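Local coordinates for glutaredoxin related protein (Sulfolobus solfataricus, PDB 4MNN) that probably acts as a protein disulfide oxidoreductase of the glutaredoxin family, making, breaking or exchanging disulfide bonds through a cysteine pair in a thioredoxin fold, at residues A[32-36]-A[37-41]; A[72-75]-A[76-79]; A[109-112]-A[113-116]. All blocks are in the same frame, centred on the assembly; numbering follows the deposited sequence. Where two conformers were deposited one is given.

Interaction 1: A[32-36]-A[37-41]; sequences EFKNY and VNVET
In the beta-alpha-beta unit of strand 19-24, helix 27-33 and strand 38-41, Phe33 and Val37 meet in the turn that leads from helix to strand. Val37 N donates to Phe33 O at 2.9 Å, nearly in line with the carbonyl; Tyr36 N reaches the same oxygen, so two amides grip it in the turn. Val37 CG1 lies beside its own backbone N (chi1 -62°), which leaves CG2 between that N and the carbonyl carbon, 3.5 Å from Phe33 O. Val37 also touches Ile21. With an alanine here both methyls are gone, which would probably leave a gap between Phe33 CB and Ile21. Val39 turns back toward Phe33 and Lys34: its CG2 lies 3.9 Å from Phe33 CB, and its CB is 3.8 Å from Lys34 CG. The long lysine suits this exposed spot, its methylenes crossing the valine while a water accepts from both Lys34 NZ (2.8 Å) and Val39 N (2.9 Å). Around the turn, Phe33 packs on Ile7 and Leu11 of helix 4-11 and on helix 71-83, and strand 38-41 pairs with strand 19-24 as an edge of the sheet.

Interaction 2: A[72-75]-A[76-79]; sequences WPFL and NSLV
Phe74 O is gripped twice, by Ser77 OG at 2.6 Å and by Leu78 N at 3.1 Å. The amide bond is the regular i to i-4 link of the helix; the hydroxyl adds a bond one residue shorter, approaching the carbonyl from well off its axis (C=O...donor angle 130°). Serine suits the place because its short side chain can fold back on its own helix: OG sits between the backbone N and carbonyl carbon (chi1 69°), facing the preceding turn. The buried hydroxyl is also bonded to Tyr60 OH, which ties the helix to strand 57-63.

On the apolar side, Phe74 and Leu78 are one turn apart. Leu78 CD1 lies over one face of the phenyl ring, 4.2 Å above its plane and displaced toward the rim, while CD2 comes within 3.9 Å of Phe74 CE2. The same CD2 is 4.2 Å from Leu75 CD2, so three large side chains join along one flank.

Trp72 and Asn76 run side by side, their indole and amide planes 61° apart, with Asn76 OD1 3.7 Å from Trp72 NE1. The other end of the amide, Asn76 ND2, makes a weak hydrogen bond to Glu119 OE2.

Several elements surround this part of helix 71-83. Leu75 and Leu78 pack on helix 4-11 and on Phe33 of helix 27-33, Phe74 also reaches Val50 and Val52 of strand 49-54, and Pro73 and Ser77 face Tyr122 of helix 114-127.

Interaction 3: A[109-112]-A[113-116]; sequences PDCT and KCPI
Cys111 and Cys114 are joined by a disulfide in a CxxC sequence at the start of helix 114-127, the place of the redox site in thioredoxin-type folds; a role as the active cysteine pair is therefore probable here.

The covalent link comes first. The sulfurs are 2.1 Å apart, and the torsion about their bond is 81°, close to the 90° that a disulfide prefers. SG of Cys111 points opposite its amide nitrogen (chi1 176°), whereas Cys114 holds SG beside its own (chi1 -69°); with the alpha carbons, Cys111 CA and Cys114 CA, only 5.5 Å apart, these two settings bring the sulfurs together across a ring of four residues.

No hydrogen bond links 109-112 to 113-116. Just before the pair, Asp110 is the centre of an inverse gamma turn, closed by a weak bond from Cys111 N to Pro109 O. Further on, Lys113 O accepts from Thr117 OG1 in the new helix.

Van der Waals contacts complete the site. Cys111 packs on Val153 and Pro154, the latter probably in the position of the cis-proline loop of thioredoxins, and Cys114 touches Glu70. Proline suits position 115 in the first helical turn, where its lack of an N-H costs little. Its ring closes on the carbonyls behind it: Pro115 CD lies 3.5 Å from Thr112 O and 3.3 Å from Cys111 O.

How the interactions relate
From the N terminus the three contacts follow in series; none nests in or crosses another, and each closes only its own short turn of chain. Interaction 1 turns the chain from helix 27-33 into the edge strand 38-41. Interaction 2, later in the same thioredoxin-like range, lies within helix 71-83, and the two touch through the ring of Phe33, whose CE2 is 3.6 Å from Phe74 CE2. Interaction 3 leads into helix 114-127, in the second thioredoxin range, and meets interaction 2 where Pro73 CG comes 3.6 Å from Pro115 CB. Helix 71-83 thus touches both helix 27-33 and helix 114-127, while interactions 1 and 3 stay about 15 Å apart at their nearest atoms.

Interaction 1: A[32-36]-A[37-41]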
ATOM      1  N   GLU A  32      14.261  -9.376   5.797  1.00 18.88           N
ATOM      2  CA  GLU A  32      14.830  -8.351   6.689  1.00 20.81           C
ATOM      3  C   GLU A  32      13.750  -7.718   7.592  1.00 21.14           C
ATOM      4  O   GLU A  32      14.014  -7.385   8.756  1.00 20.87           O
ATOM      5  CB  GLU A  32      15.496  -7.239   5.850  1.00 23.33           C
ATOM      6  CG  GLU A  32      16.347  -6.228   6.638  1.00 27.33           C
ATOM      7  CD  GLU A  32      17.527  -6.887   7.347  1.00 30.77           C
ATOM      8  OE1 GLU A  32      17.846  -8.045   7.021  1.00 31.49           O
ATOM      9  OE2 GLU A  32      18.145  -6.243   8.228  1.00 33.32           O
ATOM     10  N   PHE A  33      12.537  -7.554   7.067  1.00 20.73           N
ATOM     11  CA  PHE A  33      11.434  -6.961   7.856  1.00 21.26           C
ATOM     12  C   PHE A  33      11.105  -7.835   9.061  1.00 21.75           C
ATOM     13  O   PHE A  33      10.651  -7.364  10.098  1.00 19.63           O
ATOM     14  CB  PHE A  33      10.162  -6.843   6.996  1.00 21.07           C
ATOM     15  CG  PHE A  33      10.166  -5.695   6.032  1.00 20.40           C
ATOM     16  CD1 PHE A  33      11.082  -5.627   4.984  1.00 20.74           C
ATOM     17  CD2 PHE A  33       9.237  -4.675   6.168  1.00 18.53           C
ATOM     18  CE1 PHE A  33      11.069  -4.580   4.083  1.00 21.08           C
ATOM     19  CE2 PHE A  33       9.219  -3.594   5.246  1.00 22.64           C
ATOM     20  CZ  PHE A  33      10.137  -3.553   4.209  1.00 19.90           C
ATOM     21  N   LYS A  34      11.301  -9.132   8.897  1.00 23.37           N
ATOM     22  CA  LYS A  34      11.009 -10.093   9.934  1.00 25.67           C
ATOM     23  C   LYS A  34      11.783  -9.799  11.222  1.00 27.73           C
ATOM     24  O   LYS A  34      11.376 -10.196  12.316  1.00 25.74           O
ATOM     25  CB  LYS A  34      11.337 -11.496   9.394  1.00 29.09           C
ATOM     26  CG  LYS A  34      10.316 -12.543   9.709  1.00 29.42           C
ATOM     27  CD  LYS A  34      10.686 -13.852   9.055  1.00 29.81           C
ATOM     28  CE  LYS A  34       9.978 -15.016   9.735  1.00 34.39           C
ATOM     29  NZ  LYS A  34       8.503 -14.820   9.699  1.00 36.43           N
ATOM     30  N   ASN A  35      12.883  -9.055  11.099  1.00 29.20           N
ATOM     31  CA  ASN A  35      13.683  -8.737  12.270  1.00 31.54           C
ATOM     32  C   ASN A  35      12.912  -7.765  13.129  1.00 30.35           C
ATOM     33  O   ASN A  35      13.171  -7.656  14.321  1.00 32.98           O
ATOM     34  CB  ASN A  35      15.046  -8.112  11.886  1.00 34.41           C
ATOM     35  CG  ASN A  35      15.851  -8.977  10.929  1.00 36.27           C
ATOM     36  OD1 ASN A  35      15.911 -10.203  11.059  1.00 40.61           O
ATOM     37  ND2 ASN A  35      16.488  -8.339   9.960  1.00 38.89           N
ATOM     38  N   TYR A  36      11.919  -7.084  12.543  1.00 27.15           N
ATOM     39  CA  TYR A  36      11.145  -6.076  13.267  1.00 24.80           C
ATOM     40  C   TYR A  36       9.651  -6.247  13.407  1.00 23.33           C
ATOM     41  O   TYR A  36       9.073  -5.737  14.362  1.00 24.76           O
ATOM     42  CB  TYR A  36      11.382  -4.670  12.661  1.00 26.49           C
ATOM     43  CG  TYR A  36      12.833  -4.394  12.398  1.00 28.44           C
ATOM     44  CD1 TYR A  36      13.373  -4.560  11.135  1.00 27.44           C
ATOM     45  CD2 TYR A  36      13.698  -4.111  13.450  1.00 30.63           C
ATOM     46  CE1 TYR A  36      14.735  -4.471  10.922  1.00 28.68           C
ATOM     47  CE2 TYR A  36      15.060  -4.018  13.253  1.00 30.84           C
ATOM     48  CZ  TYR A  36      15.579  -4.203  11.997  1.00 29.60           C
ATOM     49  OH  TYR A  36      16.946  -4.157  11.810  1.00 31.13           O
ATOM     50  N   VAL A  37       9.000  -6.901  12.445  1.00 19.61           N
ATOM     51  CA  VAL A  37       7.546  -7.088  12.499  1.00 16.59           C
ATOM     52  C   VAL A  37       7.210  -8.521  12.108  1.00 16.87           C
ATOM     53  O   VAL A  37       8.068  -9.238  11.601  1.00 14.90           O
ATOM     54  CB  VAL A  37       6.779  -6.144  11.545  1.00 17.31           C
ATOM     55  CG1 VAL A  37       7.015  -4.677  11.939  1.00 19.50           C
ATOM     56  CG2 VAL A  37       7.236  -6.400  10.050  1.00 16.94           C
ATOM     57  N   ASN A  38       5.969  -8.939  12.335  1.00 16.51           N
ATOM     58  CA  ASN A  38       5.609 -10.309  11.964  1.00 17.42           C
ATOM     59  C   ASN A  38       5.471 -10.339  10.467  1.00 17.35           C
ATOM     60  O   ASN A  38       4.822  -9.458   9.894  1.00 17.67           O
ATOM     61  CB  ASN A  38       4.262 -10.689  12.589  1.00 21.56           C
ATOM     62  CG  ASN A  38       4.287 -10.605  14.123  1.00 26.25           C
ATOM     63  OD1 ASN A  38       5.215 -11.081  14.755  1.00 29.08           O
ATOM     64  ND2 ASN A  38       3.259 -10.015  14.708  1.00 27.67           N
ATOM     65  N   VAL A  39       6.072 -11.346   9.840  1.00 16.84           N
ATOM     66  CA  VAL A  39       5.965 -11.513   8.392  1.00 15.76           C
ATOM     67  C   VAL A  39       5.452 -12.935   8.093  1.00 17.07           C
ATOM     68  O   VAL A  39       6.038 -13.905   8.552  1.00 17.91           O
ATOM     69  CB  VAL A  39       7.342 -11.333   7.697  1.00 16.38           C
ATOM     70  CG1 VAL A  39       7.202 -11.548   6.192  1.00 12.92           C
ATOM     71  CG2 VAL A  39       7.900  -9.919   7.967  1.00 14.17           C
ATOM     72  N   GLU A  40       4.351 -13.043   7.359  1.00 16.77           N
ATOM     73  CA  GLU A  40       3.800 -14.330   6.945  1.00 17.26           C
ATOM     74  C   GLU A  40       4.041 -14.439   5.457  1.00 17.90           C
ATOM     75  O   GLU A  40       3.795 -13.486   4.725  1.00 17.80           O
ATOM     76  CB  GLU A  40       2.292 -14.371   7.185  1.00 19.52           C
ATOM     77  CG  GLU A  40       1.899 -14.338   8.635  1.00 25.65           C
ATOM     78  CD  GLU A  40       0.392 -14.248   8.794  1.00 28.88           C
ATOM     79  OE1 GLU A  40      -0.345 -14.675   7.867  1.00 31.66           O
ATOM     80  OE2 GLU A  40      -0.042 -13.769   9.850  1.00 32.10           O
ATOM     81  N   THR A  41       4.530 -15.583   4.992  1.00 16.61           N
ATOM     82  CA  THR A  41       4.794 -15.743   3.581  1.00 17.58           C
ATOM     83  C   THR A  41       3.704 -16.627   3.017  1.00 19.46           C
ATOM     84  O   THR A  41       3.514 -17.756   3.463  1.00 18.68           O
ATOM     85  CB  THR A  41       6.214 -16.351   3.328  1.00 16.64           C
ATOM     86  OG1 THR A  41       7.217 -15.398   3.747  1.00 18.07           O
ATOM     87  CG2 THR A  41       6.425 -16.647   1.824  1.00 17.31           C
TER
HETATM   88  O   HOH W   1       7.467 -13.111  11.688  1.00 25.48           O

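Interaction 2: A[72-75]-A[76-79]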
ATOM      1  N   TRP A  72       9.630   4.285   0.522  1.00 19.92           N
ATOM      2  CA  TRP A  72       9.521   5.258   1.590  1.00 22.27           C
ATOM      3  C   TRP A  72       8.078   5.388   2.082  1.00 20.92           C
ATOM      4  O   TRP A  72       7.828   5.338   3.304  1.00 21.04           O
ATOM      5  CB  TRP A  72      10.108   6.589   1.106  1.00 26.82           C
ATOM      6  CG  TRP A  72       9.933   7.738   2.053  1.00 33.00           C
ATOM      7  CD1 TRP A  72      10.214   7.760   3.398  1.00 34.78           C
ATOM      8  CD2 TRP A  72       9.432   9.035   1.724  1.00 36.09           C
ATOM      9  NE1 TRP A  72       9.912   9.002   3.923  1.00 37.33           N
ATOM     10  CE2 TRP A  72       9.431   9.803   2.916  1.00 36.90           C
ATOM     11  CE3 TRP A  72       8.986   9.631   0.531  1.00 37.69           C
ATOM     12  CZ2 TRP A  72       8.993  11.130   2.955  1.00 38.74           C
ATOM     13  CZ3 TRP A  72       8.550  10.958   0.574  1.00 39.57           C
ATOM     14  CH2 TRP A  72       8.562  11.689   1.781  1.00 38.76           C
ATOM     15  N   PRO A  73       7.112   5.577   1.158  1.00 19.33           N
ATOM     16  CA  PRO A  73       5.705   5.694   1.562  1.00 18.16           C
ATOM     17  C   PRO A  73       5.247   4.404   2.249  1.00 17.95           C
ATOM     18  O   PRO A  73       4.496   4.437   3.204  1.00 17.18           O
ATOM     19  CB  PRO A  73       4.959   5.894   0.250  1.00 20.07           C
ATOM     20  CG  PRO A  73       5.962   6.464  -0.650  1.00 21.20           C
ATOM     21  CD  PRO A  73       7.286   5.877  -0.274  1.00 19.62           C
ATOM     22  N   PHE A  74       5.723   3.266   1.759  1.00 17.79           N
ATOM     23  CA  PHE A  74       5.321   1.976   2.328  1.00 17.71           C
ATOM     24  C   PHE A  74       5.785   1.859   3.794  1.00 17.06           C
ATOM     25  O   PHE A  74       4.994   1.533   4.684  1.00 17.51           O
ATOM     26  CB  PHE A  74       5.904   0.840   1.461  1.00 18.65           C
ATOM     27  CG  PHE A  74       5.656  -0.540   2.020  1.00 18.87           C
ATOM     28  CD1 PHE A  74       4.377  -1.102   1.989  1.00 20.12           C
ATOM     29  CD2 PHE A  74       6.696  -1.269   2.574  1.00 18.07           C
ATOM     30  CE1 PHE A  74       4.145  -2.395   2.511  1.00 18.04           C
ATOM     31  CE2 PHE A  74       6.467  -2.566   3.104  1.00 19.04           C
ATOM     32  CZ  PHE A  74       5.186  -3.112   3.066  1.00 18.23           C
ATOM     33  N   LEU A  75       7.053   2.158   4.052  1.00 15.03           N
ATOM     34  CA  LEU A  75       7.575   2.126   5.415  1.00 17.49           C
ATOM     35  C   LEU A  75       6.854   3.141   6.283  1.00 16.02           C
ATOM     36  O   LEU A  75       6.566   2.871   7.445  1.00 17.45           O
ATOM     37  CB  LEU A  75       9.083   2.440   5.436  1.00 16.06           C
ATOM     38  CG  LEU A  75       9.940   1.338   4.832  1.00 20.87           C
ATOM     39  CD1 LEU A  75      11.360   1.805   4.749  1.00 19.65           C
ATOM     40  CD2 LEU A  75       9.786   0.058   5.660  1.00 17.46           C
ATOM     41  N   ASN A  76       6.573   4.318   5.743  1.00 16.86           N
ATOM     42  CA  ASN A  76       5.853   5.315   6.512  1.00 18.88           C
ATOM     43  C   ASN A  76       4.478   4.807   6.915  1.00 17.28           C
ATOM     44  O   ASN A  76       3.982   5.115   8.009  1.00 15.64           O
ATOM     45  CB  ASN A  76       5.641   6.578   5.692  1.00 24.38           C
ATOM     46  CG  ASN A  76       6.533   7.706   6.116  1.00 29.33           C
ATOM     47  OD1 ASN A  76       7.694   7.505   6.412  1.00 32.53           O
ATOM     48  ND2 ASN A  76       5.996   8.922   6.099  1.00 33.99           N
ATOM     49  N   SER A  77       3.823   4.074   6.025  1.00 14.21           N
ATOM     50  CA  SER A  77       2.498   3.605   6.357  1.00 14.50           C
ATOM     51  C   SER A  77       2.571   2.605   7.477  1.00 14.23           C
ATOM     52  O   SER A  77       1.678   2.539   8.314  1.00 16.22           O
ATOM     53  CB  SER A  77       1.776   2.960   5.157  1.00 13.70           C
ATOM     54  OG  SER A  77       2.352   1.712   4.768  1.00 16.83           O
ATOM     55  N   LEU A  78       3.613   1.776   7.492  1.00 13.86           N
ATOM     56  CA  LEU A  78       3.720   0.791   8.571  1.00 14.46           C
ATOM     57  C   LEU A  78       3.791   1.490   9.938  1.00 15.98           C
ATOM     58  O   LEU A  78       3.141   1.083  10.911  1.00 13.72           O
ATOM     59  CB  LEU A  78       4.988  -0.041   8.364  1.00 14.93           C
ATOM     60  CG  LEU A  78       4.876  -1.417   7.654  1.00 20.95           C
ATOM     61  CD1 LEU A  78       3.702  -1.524   6.770  1.00 15.17           C
ATOM     62  CD2 LEU A  78       6.184  -1.738   6.943  1.00 18.99           C
ATOM     63  N   VAL A  79       4.624   2.519  10.009  1.00 15.72           N
ATOM     64  CA  VAL A  79       4.784   3.248  11.267  1.00 16.56           C
ATOM     65  C   VAL A  79       3.483   3.948  11.661  1.00 17.54           C
ATOM     66  O   VAL A  79       3.085   3.910  12.820  1.00 17.88           O
ATOM     67  CB  VAL A  79       5.926   4.277  11.125  1.00 18.53           C
ATOM     68  CG1 VAL A  79       6.037   5.151  12.407  1.00 21.05           C
ATOM     69  CG2 VAL A  79       7.233   3.538  10.822  1.00 18.52           C
TER

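Interaction 3: A[109-112]-A[113-116]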
ATOM      1  N   PRO A 109       7.217   2.359 -10.917  1.00 23.79           N
ATOM      2  CA  PRO A 109       8.406   2.885 -10.236  1.00 26.29           C
ATOM      3  C   PRO A 109       8.826   4.243 -10.806  1.00 28.57           C
ATOM      4  O   PRO A 109       9.116   5.175 -10.056  1.00 29.04           O
ATOM      5  CB  PRO A 109       9.458   1.806 -10.496  1.00 26.60           C
ATOM      6  CG  PRO A 109       8.654   0.557 -10.449  1.00 26.57           C
ATOM      7  CD  PRO A 109       7.408   0.942 -11.278  1.00 25.13           C
ATOM      8  N   ASP A 110       8.842   4.360 -12.137  1.00 29.51           N
ATOM      9  CA  ASP A 110       9.230   5.620 -12.779  1.00 30.63           C
ATOM     10  C   ASP A 110       8.027   6.536 -12.738  1.00 29.44           C
ATOM     11  O   ASP A 110       7.382   6.785 -13.766  1.00 28.90           O
ATOM     12  CB  ASP A 110       9.636   5.375 -14.237  1.00 34.49           C
ATOM     13  CG  ASP A 110      10.215   6.621 -14.908  1.00 38.37           C
ATOM     14  OD1 ASP A 110      10.327   6.606 -16.151  1.00 41.15           O
ATOM     15  OD2 ASP A 110      10.565   7.612 -14.208  1.00 41.11           O
ATOM     16  N   CYS A 111       7.709   7.043 -11.547  1.00 27.26           N
ATOM     17  CA  CYS A 111       6.545   7.899 -11.428  1.00 25.46           C
ATOM     18  C   CYS A 111       6.706   8.881 -10.282  1.00 24.82           C
ATOM     19  O   CYS A 111       6.734   8.490  -9.121  1.00 23.37           O
ATOM     20  CB  CYS A 111       5.295   7.026 -11.224  1.00 22.68           C
ATOM     21  SG  CYS A 111       3.754   7.948 -10.953  1.00 22.77           S
ATOM     22  N   THR A 112       6.788  10.159 -10.626  1.00 24.65           N
ATOM     23  CA  THR A 112       6.977  11.188  -9.624  1.00 24.30           C
ATOM     24  C   THR A 112       5.809  11.402  -8.699  1.00 24.10           C
ATOM     25  O   THR A 112       6.004  11.500  -7.496  1.00 22.38           O
ATOM     26  CB  THR A 112       7.344  12.543 -10.284  1.00 26.99           C
ATOM     27  OG1 THR A 112       8.606  12.410 -10.943  1.00 30.27           O
ATOM     28  CG2 THR A 112       7.443  13.643  -9.236  1.00 25.68           C
ATOM     29  N   LYS A 113       4.589  11.463  -9.231  1.00 21.02           N
ATOM     30  CA  LYS A 113       3.470  11.708  -8.349  1.00 21.75           C
ATOM     31  C   LYS A 113       2.886  10.484  -7.684  1.00 19.81           C
ATOM     32  O   LYS A 113       2.032  10.623  -6.836  1.00 21.03           O
ATOM     33  CB  LYS A 113       2.336  12.465  -9.073  1.00 23.29           C
ATOM     34  CG  LYS A 113       2.636  13.913  -9.400  1.00 26.45           C
ATOM     35  CD  LYS A 113       1.442  14.620 -10.008  1.00 29.97           C
ATOM     36  CE  LYS A 113       1.016  13.977 -11.326  1.00 35.21           C
ATOM     37  NZ  LYS A 113       2.088  13.945 -12.377  1.00 39.07           N
ATOM     38  N   CYS A 114       3.350   9.293  -8.019  1.00 19.46           N
ATOM     39  CA  CYS A 114       2.733   8.113  -7.418  1.00 17.44           C
ATOM     40  C   CYS A 114       2.942   7.973  -5.915  1.00 17.57           C
ATOM     41  O   CYS A 114       2.009   7.667  -5.205  1.00 16.78           O
ATOM     42  CB  CYS A 114       3.201   6.835  -8.119  1.00 18.24           C
ATOM     43  SG  CYS A 114       2.589   6.631  -9.844  1.00 17.83           S
ATOM     44  N   PRO A 115       4.170   8.193  -5.421  1.00 18.57           N
ATOM     45  CA  PRO A 115       4.356   8.053  -3.974  1.00 17.80           C
ATOM     46  C   PRO A 115       3.524   9.022  -3.161  1.00 17.42           C
ATOM     47  O   PRO A 115       3.123   8.703  -2.056  1.00 17.18           O
ATOM     48  CB  PRO A 115       5.875   8.209  -3.786  1.00 20.13           C
ATOM     49  CG  PRO A 115       6.328   8.951  -5.030  1.00 20.43           C
ATOM     50  CD  PRO A 115       5.458   8.347  -6.123  1.00 17.50           C
ATOM     51  N   ILE A 116       3.270  10.206  -3.712  0.50 17.85           N
ATOM     52  CA  ILE A 116       2.466  11.211  -3.033  0.50 18.88           C
ATOM     53  C   ILE A 116       1.027  10.669  -2.919  0.50 18.09           C
ATOM     54  O   ILE A 116       0.389  10.766  -1.867  0.50 16.66           O
ATOM     55  CB  ILE A 116       2.481  12.541  -3.835  0.50 20.40           C
ATOM     56  CG1 ILE A 116       3.926  12.866  -4.260  0.50 22.35           C
ATOM     57  CG2 ILE A 116       1.875  13.653  -3.009  0.50 23.55           C
ATOM     58  CD1 ILE A 116       4.094  14.121  -5.111  0.50 21.35           C
TER